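Long-range contacts in protein Kinase A (Toxoplasma gondii, PDB 5J3U), which binds cyclic AMP in two cyclic nucleotide-binding domains and, like other regulatory subunits of kinase A, probably inhibits the catalytic subunit until the nucleotide arrives: residues I49-L58 with A92-T102; R130-K139 with R152-T161. All coordinates share one frame; numbering follows the deposited sequence. Where two conformers were deposited one is given.

Contact 1 of 2, residues I49-L58 with A92-T102; sequences IREGDDGECL and ALLYNAPRAAT. With CMP (adenosine-3',5'-cyclic-monophosphate), chain C.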
# COMPACT_ATOMS: atom_id res chain seq x y z
N ILE A 49 9.38 3.32 21.43
CA ILE A 49 8.03 3.12 21.91
C ILE A 49 8.05 1.92 22.85
O ILE A 49 8.69 0.94 22.54
CB ILE A 49 7.06 2.78 20.74
CG1 ILE A 49 6.95 3.98 19.78
CG2 ILE A 49 5.71 2.31 21.26
CD1 ILE A 49 5.98 3.72 18.63
N ARG A 50 7.30 2.00 23.93
CA ARG A 50 7.30 0.94 24.91
C ARG A 50 5.90 0.39 25.06
O ARG A 50 4.97 1.14 25.28
CB ARG A 50 7.81 1.45 26.24
CG ARG A 50 9.17 2.13 26.13
CD ARG A 50 9.89 2.19 27.48
NE ARG A 50 10.21 3.56 27.89
CZ ARG A 50 11.11 4.35 27.32
NH1 ARG A 50 11.80 3.95 26.25
NH2 ARG A 50 11.34 5.55 27.83
N GLU A 51 5.79 -0.94 24.95
CA GLU A 51 4.51 -1.63 25.05
C GLU A 51 3.82 -1.22 26.32
O GLU A 51 4.45 -1.14 27.34
CB GLU A 51 4.73 -3.15 25.05
CG GLU A 51 3.50 -4.00 25.00
CD GLU A 51 3.78 -5.49 24.98
OE1 GLU A 51 4.97 -5.93 24.92
OE2 GLU A 51 2.77 -6.22 25.05
N GLY A 52 2.52 -0.98 26.24
CA GLY A 52 1.71 -0.62 27.41
C GLY A 52 1.58 0.89 27.68
O GLY A 52 0.61 1.31 28.34
N ASP A 53 2.50 1.72 27.18
CA ASP A 53 2.42 3.18 27.37
C ASP A 53 1.25 3.78 26.58
O ASP A 53 0.74 3.19 25.60
CB ASP A 53 3.71 3.88 26.92
CG ASP A 53 4.87 3.68 27.88
OD1 ASP A 53 4.70 3.03 28.92
OD2 ASP A 53 6.00 4.17 27.58
N ASP A 54 0.84 4.97 27.00
CA ASP A 54 -0.06 5.79 26.17
C ASP A 54 0.66 6.18 24.86
O ASP A 54 1.86 6.40 24.87
CB ASP A 54 -0.45 7.08 26.91
CG ASP A 54 -1.38 6.84 28.08
OD1 ASP A 54 -2.09 5.84 28.10
OD2 ASP A 54 -1.41 7.69 28.99
N GLY A 55 -0.06 6.21 23.76
CA GLY A 55 0.46 6.70 22.46
C GLY A 55 -0.09 8.08 22.07
O GLY A 55 -1.33 8.29 22.05
N GLU A 56 0.79 9.03 21.77
CA GLU A 56 0.30 10.35 21.33
C GLU A 56 0.83 10.76 19.98
O GLU A 56 0.58 11.87 19.57
CB GLU A 56 0.57 11.46 22.36
CG GLU A 56 0.10 11.18 23.78
CD GLU A 56 -1.39 10.89 23.93
OE1 GLU A 56 -2.23 11.27 23.09
OE2 GLU A 56 -1.74 10.26 24.94
N CYS A 57 1.52 9.86 19.31
CA CYS A 57 1.98 10.11 17.96
C CYS A 57 2.22 8.81 17.21
O CYS A 57 2.22 7.72 17.81
CB CYS A 57 3.27 10.91 18.03
SG CYS A 57 4.59 10.05 18.88
N LEU A 58 2.45 8.93 15.90
CA LEU A 58 2.92 7.86 15.08
C LEU A 58 4.13 8.33 14.34
O LEU A 58 4.44 9.52 14.37
CB LEU A 58 1.81 7.38 14.15
CG LEU A 58 1.30 8.33 13.04
CD1 LEU A 58 2.33 8.48 11.93
CD2 LEU A 58 0.01 7.77 12.45
N ALA A 92 -2.15 2.60 18.24
CA ALA A 92 -2.63 3.33 19.41
C ALA A 92 -3.50 4.52 19.03
O ALA A 92 -4.44 4.90 19.75
CB ALA A 92 -1.46 3.78 20.24
N LEU A 93 -3.20 5.11 17.88
CA LEU A 93 -3.98 6.24 17.35
C LEU A 93 -5.25 5.73 16.65
O LEU A 93 -6.34 6.29 16.80
CB LEU A 93 -3.11 7.07 16.40
CG LEU A 93 -2.27 8.18 17.07
CD1 LEU A 93 -1.47 7.65 18.24
CD2 LEU A 93 -1.39 8.90 16.02
N LEU A 94 -5.12 4.67 15.86
CA LEU A 94 -6.33 4.15 15.15
C LEU A 94 -7.38 3.61 16.11
O LEU A 94 -8.57 3.84 15.91
CB LEU A 94 -5.99 3.05 14.17
CG LEU A 94 -5.46 3.41 12.81
CD1 LEU A 94 -4.97 2.13 12.14
CD2 LEU A 94 -6.53 4.10 11.95
N TYR A 95 -6.95 2.93 17.17
CA TYR A 95 -7.89 2.21 18.05
C TYR A 95 -7.99 2.77 19.47
O TYR A 95 -8.73 2.22 20.27
CB TYR A 95 -7.53 0.71 18.04
CG TYR A 95 -7.49 0.14 16.63
CD1 TYR A 95 -8.64 0.09 15.84
CD2 TYR A 95 -6.31 -0.29 16.08
CE1 TYR A 95 -8.61 -0.39 14.55
CE2 TYR A 95 -6.27 -0.77 14.78
CZ TYR A 95 -7.42 -0.82 14.03
OH TYR A 95 -7.33 -1.30 12.75
N ASN A 96 -7.29 3.86 19.78
CA ASN A 96 -7.33 4.48 21.11
C ASN A 96 -6.95 3.49 22.23
O ASN A 96 -7.63 3.36 23.25
CB ASN A 96 -8.69 5.17 21.33
CG ASN A 96 -8.85 6.38 20.44
OD1 ASN A 96 -7.87 7.03 20.10
ND2 ASN A 96 -10.07 6.67 20.05
N ALA A 97 -5.83 2.83 22.02
CA ALA A 97 -5.38 1.75 22.88
C ALA A 97 -3.93 1.98 23.29
O ALA A 97 -3.21 2.73 22.63
CB ALA A 97 -5.51 0.46 22.14
N PRO A 98 -3.48 1.29 24.36
CA PRO A 98 -2.09 1.45 24.71
C PRO A 98 -1.21 0.88 23.61
O PRO A 98 -1.65 0.04 22.80
CB PRO A 98 -1.97 0.64 26.03
CG PRO A 98 -3.37 0.49 26.53
CD PRO A 98 -4.16 0.35 25.27
N ARG A 99 0.03 1.30 23.59
CA ARG A 99 1.01 0.69 22.64
C ARG A 99 0.97 -0.87 22.69
O ARG A 99 1.09 -1.46 23.74
CB ARG A 99 2.43 1.16 22.98
CG ARG A 99 2.67 2.68 22.89
CD ARG A 99 2.41 3.18 21.46
NE ARG A 99 2.93 4.53 21.29
CZ ARG A 99 2.71 5.28 20.22
NH1 ARG A 99 1.98 4.83 19.22
NH2 ARG A 99 3.20 6.51 20.18
N ALA A 100 0.85 -1.51 21.54
CA ALA A 100 0.72 -2.97 21.43
C ALA A 100 2.05 -3.71 21.32
O ALA A 100 2.07 -4.95 21.28
CB ALA A 100 -0.12 -3.29 20.22
N ALA A 101 3.15 -2.98 21.22
CA ALA A 101 4.48 -3.53 21.08
C ALA A 101 5.49 -2.42 21.45
O ALA A 101 5.14 -1.24 21.55
CB ALA A 101 4.72 -4.00 19.63
N THR A 102 6.73 -2.83 21.67
CA THR A 102 7.86 -1.98 21.92
C THR A 102 8.61 -1.85 20.58
O THR A 102 8.75 -2.82 19.84
CB THR A 102 8.74 -2.65 23.02
OG1 THR A 102 8.07 -2.53 24.28
CG2 THR A 102 10.12 -2.08 23.08
P CMP C . 1.32 0.90 18.37
O1P CMP C . 0.58 -0.21 19.18
O2P CMP C . 0.77 2.29 18.53
O5' CMP C . 2.81 0.83 18.97
C5' CMP C . 3.54 -0.38 18.73
C4' CMP C . 3.61 -0.60 17.23
O4' CMP C . 4.36 -1.69 16.79
C3' CMP C . 2.25 -0.75 16.62
O3' CMP C . 1.53 0.47 16.82
C2' CMP C . 2.67 -1.12 15.23
O2' CMP C . 2.93 0.03 14.45
C1' CMP C . 3.95 -1.92 15.45
N9 CMP C . 3.75 -3.38 15.24
C8 CMP C . 4.37 -4.10 14.25
N7 CMP C . 3.95 -5.40 14.30
C5 CMP C . 3.06 -5.50 15.26
C6 CMP C . 2.24 -6.61 15.79
N6 CMP C . 2.32 -7.86 15.27
N1 CMP C . 1.43 -6.31 16.81
C2 CMP C . 1.28 -5.07 17.35
N3 CMP C . 2.01 -4.01 16.93
C4 CMP C . 2.91 -4.17 15.90
O HOH W 1 7.71 -5.01 24.91
O HOH W 2 4.21 5.76 23.40
O HOH W 3 -2.67 5.26 23.36

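Contact 2 of 2, residues R130-K139 with R152-T161; sequences RRSMYDSFLK and RGKVADALRT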
# COMPACT_ATOMS: atom_id res chain seq x y z
N ARG A 130 -11.76 4.56 3.91
CA ARG A 130 -11.16 3.95 2.74
C ARG A 130 -11.09 2.43 2.88
O ARG A 130 -11.40 1.69 1.95
CB ARG A 130 -9.78 4.53 2.44
CG ARG A 130 -9.27 4.15 1.06
CD ARG A 130 -10.23 4.83 0.09
NE ARG A 130 -10.07 4.58 -1.33
CZ ARG A 130 -10.69 3.62 -2.03
NH1 ARG A 130 -11.44 2.68 -1.45
NH2 ARG A 130 -10.50 3.59 -3.34
N ARG A 131 -10.66 1.97 4.05
CA ARG A 131 -10.52 0.53 4.35
C ARG A 131 -11.86 -0.17 4.21
O ARG A 131 -11.96 -1.23 3.57
CB ARG A 131 -9.86 0.30 5.74
CG ARG A 131 -9.95 -1.10 6.35
CD ARG A 131 -9.57 -2.24 5.41
NE ARG A 131 -9.56 -3.55 6.09
CZ ARG A 131 -10.63 -4.29 6.35
NH1 ARG A 131 -10.46 -5.47 6.96
NH2 ARG A 131 -11.87 -3.87 6.05
N SER A 132 -12.91 0.45 4.78
CA SER A 132 -14.24 -0.10 4.70
C SER A 132 -14.73 -0.16 3.24
O SER A 132 -15.31 -1.15 2.81
CB SER A 132 -15.19 0.70 5.60
OG SER A 132 -16.45 0.09 5.54
N MET A 133 -14.44 0.88 2.48
CA MET A 133 -14.83 0.93 1.07
C MET A 133 -14.07 -0.14 0.27
O MET A 133 -14.68 -0.78 -0.60
CB MET A 133 -14.61 2.32 0.49
CG MET A 133 -15.53 3.37 1.11
SD MET A 133 -17.26 3.18 0.63
CE MET A 133 -17.23 3.82 -1.04
N TYR A 134 -12.80 -0.37 0.62
CA TYR A 134 -12.05 -1.47 -0.04
C TYR A 134 -12.69 -2.81 0.31
O TYR A 134 -12.89 -3.66 -0.57
CB TYR A 134 -10.58 -1.52 0.36
CG TYR A 134 -9.67 -0.54 -0.32
CD1 TYR A 134 -9.70 -0.31 -1.70
CD2 TYR A 134 -8.68 0.12 0.45
CE1 TYR A 134 -8.81 0.57 -2.31
CE2 TYR A 134 -7.76 0.99 -0.14
CZ TYR A 134 -7.82 1.22 -1.50
OH TYR A 134 -6.91 2.08 -2.04
N ASP A 135 -13.06 -3.00 1.57
CA ASP A 135 -13.71 -4.23 1.94
C ASP A 135 -15.02 -4.51 1.18
O ASP A 135 -15.25 -5.61 0.73
CB ASP A 135 -13.95 -4.28 3.40
CG ASP A 135 -14.21 -5.69 3.88
OD1 ASP A 135 -13.43 -6.64 3.51
OD2 ASP A 135 -15.17 -5.81 4.65
N SER A 136 -15.84 -3.46 1.05
CA SER A 136 -17.05 -3.49 0.29
C SER A 136 -16.83 -3.81 -1.15
O SER A 136 -17.50 -4.71 -1.70
CB SER A 136 -17.77 -2.18 0.46
OG SER A 136 -18.94 -2.22 -0.28
N PHE A 137 -15.82 -3.17 -1.74
CA PHE A 137 -15.48 -3.35 -3.14
C PHE A 137 -15.08 -4.78 -3.37
O PHE A 137 -15.60 -5.40 -4.28
CB PHE A 137 -14.38 -2.39 -3.51
CG PHE A 137 -13.71 -2.67 -4.82
CD1 PHE A 137 -14.43 -2.58 -5.99
CD2 PHE A 137 -12.35 -2.96 -4.85
CE1 PHE A 137 -13.80 -2.81 -7.23
CE2 PHE A 137 -11.71 -3.18 -6.07
CZ PHE A 137 -12.45 -3.11 -7.24
N LEU A 138 -14.20 -5.30 -2.56
CA LEU A 138 -13.63 -6.66 -2.82
C LEU A 138 -14.70 -7.72 -2.70
O LEU A 138 -14.64 -8.80 -3.27
CB LEU A 138 -12.49 -6.99 -1.86
CG LEU A 138 -11.20 -6.18 -1.97
CD1 LEU A 138 -10.14 -6.74 -1.06
CD2 LEU A 138 -10.68 -6.15 -3.41
N LYS A 139 -15.73 -7.43 -1.92
CA LYS A 139 -16.79 -8.39 -1.79
C LYS A 139 -17.54 -8.55 -3.07
O LYS A 139 -18.23 -9.54 -3.24
CB LYS A 139 -17.71 -7.98 -0.60
CG LYS A 139 -18.50 -9.11 -0.03
CD LYS A 139 -19.60 -8.58 0.87
CE LYS A 139 -20.07 -9.68 1.82
NZ LYS A 139 -19.96 -11.09 1.30
N ARG A 152 -10.16 -11.62 2.91
CA ARG A 152 -10.46 -10.48 2.06
C ARG A 152 -10.08 -9.18 2.76
O ARG A 152 -9.54 -8.25 2.13
CB ARG A 152 -11.93 -10.51 1.63
CG ARG A 152 -12.15 -10.47 0.15
CD ARG A 152 -13.61 -10.35 -0.25
NE ARG A 152 -14.43 -11.48 0.20
CZ ARG A 152 -15.20 -11.52 1.27
NH1 ARG A 152 -15.34 -10.48 2.07
NH2 ARG A 152 -15.85 -12.65 1.55
N GLY A 153 -10.36 -9.08 4.05
CA GLY A 153 -9.99 -7.90 4.83
C GLY A 153 -8.49 -7.65 4.85
O GLY A 153 -8.04 -6.49 4.79
N LYS A 154 -7.70 -8.73 4.88
CA LYS A 154 -6.25 -8.56 4.80
C LYS A 154 -5.76 -8.00 3.47
O LYS A 154 -4.88 -7.17 3.44
CB LYS A 154 -5.52 -9.86 5.15
CG LYS A 154 -5.68 -10.21 6.62
CD LYS A 154 -4.77 -9.36 7.50
CE LYS A 154 -5.45 -8.82 8.76
NZ LYS A 154 -4.55 -8.75 9.96
N VAL A 155 -6.39 -8.45 2.39
CA VAL A 155 -6.10 -7.92 1.04
C VAL A 155 -6.49 -6.44 1.02
O VAL A 155 -5.69 -5.58 0.62
CB VAL A 155 -6.88 -8.73 -0.06
CG1 VAL A 155 -6.68 -8.12 -1.42
CG2 VAL A 155 -6.49 -10.19 -0.11
N ALA A 156 -7.69 -6.12 1.51
CA ALA A 156 -8.19 -4.73 1.57
C ALA A 156 -7.20 -3.79 2.29
O ALA A 156 -6.96 -2.66 1.84
CB ALA A 156 -9.60 -4.66 2.21
N ASP A 157 -6.61 -4.29 3.38
CA ASP A 157 -5.60 -3.58 4.17
C ASP A 157 -4.28 -3.34 3.44
O ASP A 157 -3.53 -2.49 3.84
CB ASP A 157 -5.26 -4.38 5.43
CG ASP A 157 -6.35 -4.32 6.50
OD1 ASP A 157 -7.27 -3.48 6.39
OD2 ASP A 157 -6.33 -5.17 7.43
N ALA A 158 -4.00 -4.07 2.37
CA ALA A 158 -2.79 -3.92 1.54
C ALA A 158 -3.00 -3.20 0.17
O ALA A 158 -2.08 -3.21 -0.72
CB ALA A 158 -2.21 -5.29 1.29
N LEU A 159 -4.18 -2.65 -0.06
CA LEU A 159 -4.48 -1.95 -1.32
C LEU A 159 -4.13 -0.47 -1.30
O LEU A 159 -4.27 0.19 -0.25
CB LEU A 159 -5.95 -2.07 -1.65
CG LEU A 159 -6.44 -3.47 -1.98
CD1 LEU A 159 -7.90 -3.49 -2.32
CD2 LEU A 159 -5.67 -4.10 -3.13
N ARG A 160 -3.66 0.04 -2.44
CA ARG A 160 -3.52 1.47 -2.72
C ARG A 160 -4.35 1.80 -3.94
O ARG A 160 -4.82 0.88 -4.60
CB ARG A 160 -2.07 1.85 -2.96
CG ARG A 160 -1.18 1.57 -1.77
CD ARG A 160 0.27 1.77 -2.19
NE ARG A 160 1.23 1.57 -1.13
CZ ARG A 160 1.75 0.41 -0.75
NH1 ARG A 160 1.38 -0.76 -1.29
NH2 ARG A 160 2.64 0.41 0.25
N THR A 161 -4.69 3.07 -4.12
CA THR A 161 -5.51 3.50 -5.28
C THR A 161 -4.70 4.40 -6.15
O THR A 161 -3.97 5.25 -5.63
CB THR A 161 -6.81 4.19 -4.83
OG1 THR A 161 -7.64 3.19 -4.22
CG2 THR A 161 -7.55 4.80 -5.98
O HOH W 4 -14.79 -8.14 1.80

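Contact 1 of 2, residues I49-L58 with A92-T102
Ala-92 meets Gly-55 at the start of helix 91-95, where its N donates to O2P of the cyclic AMP. Leu-93, next in the turn, lays CD1 against Cys-57 O and crosses Leu-58 at about a right angle, CD2 to CD2 at 4.0 Å. After the helix, Pro-98 rests its CB on Gly-52 O. Arg-99 is the hub of this phosphate-binding cassette, the hallmark of cyclic nucleotide-binding domains. Its N bonds Asp-53 O at 2.8 Å, and its O accepts from Gly-52 N. A chain bent at chi2 (-60°) carries the guanidinium between Ile-49 CD1 on one face and Gly-55 CA on the other. Along its edge, NH1 bonds the phosphate O2P at 2.9 Å, while NH1 and NH2 together grip Cys-57 O, NH2 at 2.8 Å; these in-plane bonds fix the group's rotation. Ala-100 N then holds phosphate O1P at 2.7 Å. Thr-102 OG1 takes the N-H of Glu-51 almost straight on (2.9 Å, 173°). Around this core, strand 102-105 pairs with strands 47-49 and 66-72, strand 57-61 runs beside 109-115, and helix 116-138 covers Leu-58 and Leu-93 with Phe-119.

Contact 2 of 2, residues R130-K139 with R152-T161
The ring of Tyr-134 lies between Leu-159 and Arg-130: CB of Leu-159 makes a CH-pi contact over the centre of one face, 3.8 Å from the ring centroid, and in one of its two conformers Arg-130 lays NH1 over the opposite face, offset toward the rim. At the ring's edge the hydroxyl OH comes within 2.6 Å of Thr-161 OG1, which is itself hydrogen-bonded to Glu-184; in that same conformer Arg-130 NH2 forms a salt bridge with the glutamate. The Arg-131 guanidinium has Ala-156 CB over one face and Asp-157 at its edge, a salt bridge whose modelled geometry is doubtful. Here the long helix 116-138, which follows the strands of the first cyclic nucleotide-binding domain, packs on helix 149-157 and strand 159-165, the outer strand of a sheet in the second domain, as in the tandem domains of kinase A regulatory subunits. The axes of helices 130-138 and 152-157 approach to 8.7 Å at 128°, nearer antiparallel than parallel. Ala-156 enters as a knob into a hole formed by Arg-131, Tyr-134, Asp-135 and Leu-138, its CB 3.8 Å from Tyr-134 CB. With CG anti to the carbonyl carbon (chi1 -66°), Leu-138 reaches across the interface and forks: CD1 packs on Val-155 CG1 at 3.7 Å, and CD2 meets Leu-159 CD1 tip to tip at 4.0 Å. Ile-182 of strand 179-183 adds to the apolar cluster round Leu-138. A water donates to both O and OD1 of Asp-135, but its link to Arg-152 NH1 is too short to trust.

Taken in series along the chain, the two contacts illustrate how one helix can pack behind a ligand pocket and continue into a domain junction. Contact 1 builds a wall of the first cyclic AMP pocket, to which it supplies five residues; contact 2 joins that domain to the next. Their centres lie 24 Å apart and their nearest atoms about 7 Å, so they do not touch. Helix 116-138 links them: its beginning, with Arg-116 and Phe-119, packs on contact 1, and its end forms half of contact 2. Asp-157 is about 12 Å, at nearest atoms, from the cyclic AMP held by contact 1. As is thought for related regulatory subunits, the helix could pass on a change at the pocket.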